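Group 3 allergen SMIPP-S YvT004A06 (Sarcoptes scabiei type hominis, PDB 3H7T) is a scabies-mite paralogue of the trypsin-like serine proteases, inactivated as an enzyme, that binds zinc in the crystal. Local coordinates at residues Pro13-Val18 with Leu121-Gly126. Residues are numbered along the deposited sequence; the frame is centred on the assembly and turned at random.
Sequences PWAVGV and LVSGWG
Trp125 turns its CG anti to its own carbonyl carbon, chi1 -65°, and thereby sends the six-membered half of the indole across to the backbone of Ala15-Gly17. Trp14, with CG between its N and its carbonyl carbon (chi1 48°), brings its pyrrole nitrogen down toward Ser123. The Trp125 ring meets the strand edge-on: CZ3 lies 3.3 Å from Val16 O, close to the ring plane, and CH2 comes to 4.3 Å from Ala15 CB. Gly17 passes just beyond, its N 3.8 Å from Trp125 CZ3, with no side chain on the face turned to the indole. At the far corner of that ring, NE1 donates to the carbonyl oxygen of Ser58, which helps fix the tilt of the indole.

The other end of the contact is joined through one water. It accepts from Trp14 NE1 at 3.0 Å, lying in the plane of the indole at its edge, donates to Leu121 O at 3.2 Å, and hydrogen-bonds Ser123 OG at 2.8 Å. Three polar groups from both segments thus share a single bridging molecule, while Ala15 CB packs 4.1 Å from Ser123 OG. Leu121 CD2 touches the edge of the Trp14 ring at CZ2, 4.3 Å away, close to the ring plane.

The touching parts, Trp14-Gly17 and Leu121-Trp125, run 24° apart in direction, yet belong to different sheets: strand 15-20 to the six-stranded barrel and strand 119-124 to the second sheet. Such packing of strands across the interface between two beta-barrels is characteristic of the trypsin (chymotrypsin-like) fold.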
loop_
_atom_site.group_PDB
_atom_site.type_symbol
_atom_site.label_atom_id
_atom_site.label_comp_id
_atom_site.label_asym_id
_atom_site.label_seq_id
_atom_site.Cartn_x
_atom_site.Cartn_y
_atom_site.Cartn_z
ATOM N N PRO A 13 10.576 8.923 -0.733
ATOM C CA PRO A 13 11.364 8.551 0.451
ATOM C C PRO A 13 10.548 7.939 1.589
ATOM O O PRO A 13 11.129 7.457 2.570
ATOM C CB PRO A 13 12.001 9.879 0.880
ATOM C CG PRO A 13 11.110 10.937 0.297
ATOM C CD PRO A 13 10.649 10.374 -1.001
ATOM N N TRP A 14 9.222 7.951 1.444
ATOM C CA TRP A 14 8.305 7.336 2.404
ATOM C C TRP A 14 8.119 5.841 2.166
ATOM O O TRP A 14 7.674 5.120 3.063
ATOM C CB TRP A 14 6.938 8.037 2.367
ATOM C CG TRP A 14 6.389 8.227 0.974
ATOM C CD1 TRP A 14 5.619 7.342 0.260
ATOM C CD2 TRP A 14 6.564 9.374 0.134
ATOM N NE1 TRP A 14 5.313 7.871 -0.968
ATOM C CE2 TRP A 14 5.881 9.116 -1.074
ATOM C CE3 TRP A 14 7.236 10.598 0.286
ATOM C CZ2 TRP A 14 5.848 10.039 -2.133
ATOM C CZ3 TRP A 14 7.201 11.513 -0.763
ATOM C CH2 TRP A 14 6.508 11.222 -1.961
ATOM N N ALA A 15 8.457 5.385 0.960
ATOM C CA ALA A 15 8.243 3.995 0.564
ATOM C C ALA A 15 9.208 3.039 1.252
ATOM O O ALA A 15 10.412 3.306 1.346
ATOM C CB ALA A 15 8.331 3.848 -0.954
ATOM N N VAL A 16 8.658 1.938 1.752
ATOM C CA VAL A 16 9.448 0.847 2.308
ATOM C C VAL A 16 9.021 -0.511 1.761
ATOM O O VAL A 16 7.922 -0.671 1.207
ATOM C CB VAL A 16 9.418 0.815 3.867
ATOM C CG1 VAL A 16 9.935 2.128 4.449
ATOM C CG2 VAL A 16 8.031 0.493 4.394
ATOM N N GLY A 17 9.915 -1.488 1.917
ATOM C CA GLY A 17 9.620 -2.867 1.599
ATOM C C GLY A 17 9.228 -3.624 2.849
ATOM O O GLY A 17 9.782 -3.396 3.930
ATOM N N VAL A 18 8.247 -4.505 2.715
ATOM C CA VAL A 18 7.821 -5.331 3.841
ATOM C C VAL A 18 8.112 -6.786 3.510
ATOM O O VAL A 18 7.386 -7.429 2.748
ATOM C CB VAL A 18 6.340 -5.116 4.218
ATOM C CG1 VAL A 18 5.945 -6.002 5.411
ATOM C CG2 VAL A 18 6.078 -3.636 4.531
ATOM N N LEU A 121 -0.000 9.358 -6.914
ATOM C CA LEU A 121 1.340 8.845 -7.168
ATOM C C LEU A 121 1.547 7.555 -6.370
ATOM O O LEU A 121 1.476 7.560 -5.142
ATOM C CB LEU A 121 2.388 9.898 -6.773
ATOM C CG LEU A 121 3.849 9.439 -6.841
ATOM C CD1 LEU A 121 4.248 9.137 -8.292
ATOM C CD2 LEU A 121 4.781 10.479 -6.226
ATOM N N VAL A 122 1.818 6.467 -7.079
ATOM C CA VAL A 122 1.961 5.139 -6.484
ATOM C C VAL A 122 3.361 4.621 -6.795
ATOM O O VAL A 122 3.885 4.854 -7.877
ATOM C CB VAL A 122 0.905 4.157 -7.061
ATOM C CG1 VAL A 122 1.076 2.722 -6.502
ATOM C CG2 VAL A 122 -0.513 4.678 -6.829
ATOM N N SER A 123 3.960 3.914 -5.843
ATOM C CA SER A 123 5.339 3.464 -5.989
ATOM C C SER A 123 5.546 2.157 -5.242
ATOM O O SER A 123 5.053 1.984 -4.121
ATOM C CB SER A 123 6.307 4.549 -5.489
ATOM O OG SER A 123 6.025 4.892 -4.149
ATOM N N GLY A 124 6.243 1.220 -5.880
ATOM C CA GLY A 124 6.511 -0.069 -5.265
ATOM C C GLY A 124 7.382 -0.968 -6.118
ATOM O O GLY A 124 7.908 -0.543 -7.150
ATOM N N TRP A 125 7.526 -2.209 -5.669
ATOM C CA TRP A 125 8.420 -3.189 -6.297
ATOM C C TRP A 125 7.677 -4.415 -6.822
ATOM O O TRP A 125 8.280 -5.470 -6.991
ATOM C CB TRP A 125 9.471 -3.663 -5.291
ATOM C CG TRP A 125 10.430 -2.610 -4.819
ATOM C CD1 TRP A 125 11.659 -2.325 -5.343
ATOM C CD2 TRP A 125 10.259 -1.741 -3.698
ATOM N NE1 TRP A 125 12.263 -1.321 -4.627
ATOM C CE2 TRP A 125 11.425 -0.939 -3.609
ATOM C CE3 TRP A 125 9.229 -1.552 -2.763
ATOM C CZ2 TRP A 125 11.588 0.044 -2.627
ATOM C CZ3 TRP A 125 9.399 -0.576 -1.773
ATOM C CH2 TRP A 125 10.568 0.208 -1.716
ATOM N N GLY A 126 6.379 -4.281 -7.091
ATOM C CA GLY A 126 5.588 -5.402 -7.618
ATOM C C GLY A 126 5.885 -5.704 -9.078
ATOM O O GLY A 126 6.649 -4.976 -9.729
HETATM O O HOH W 1 4.042 6.710 -3.378
#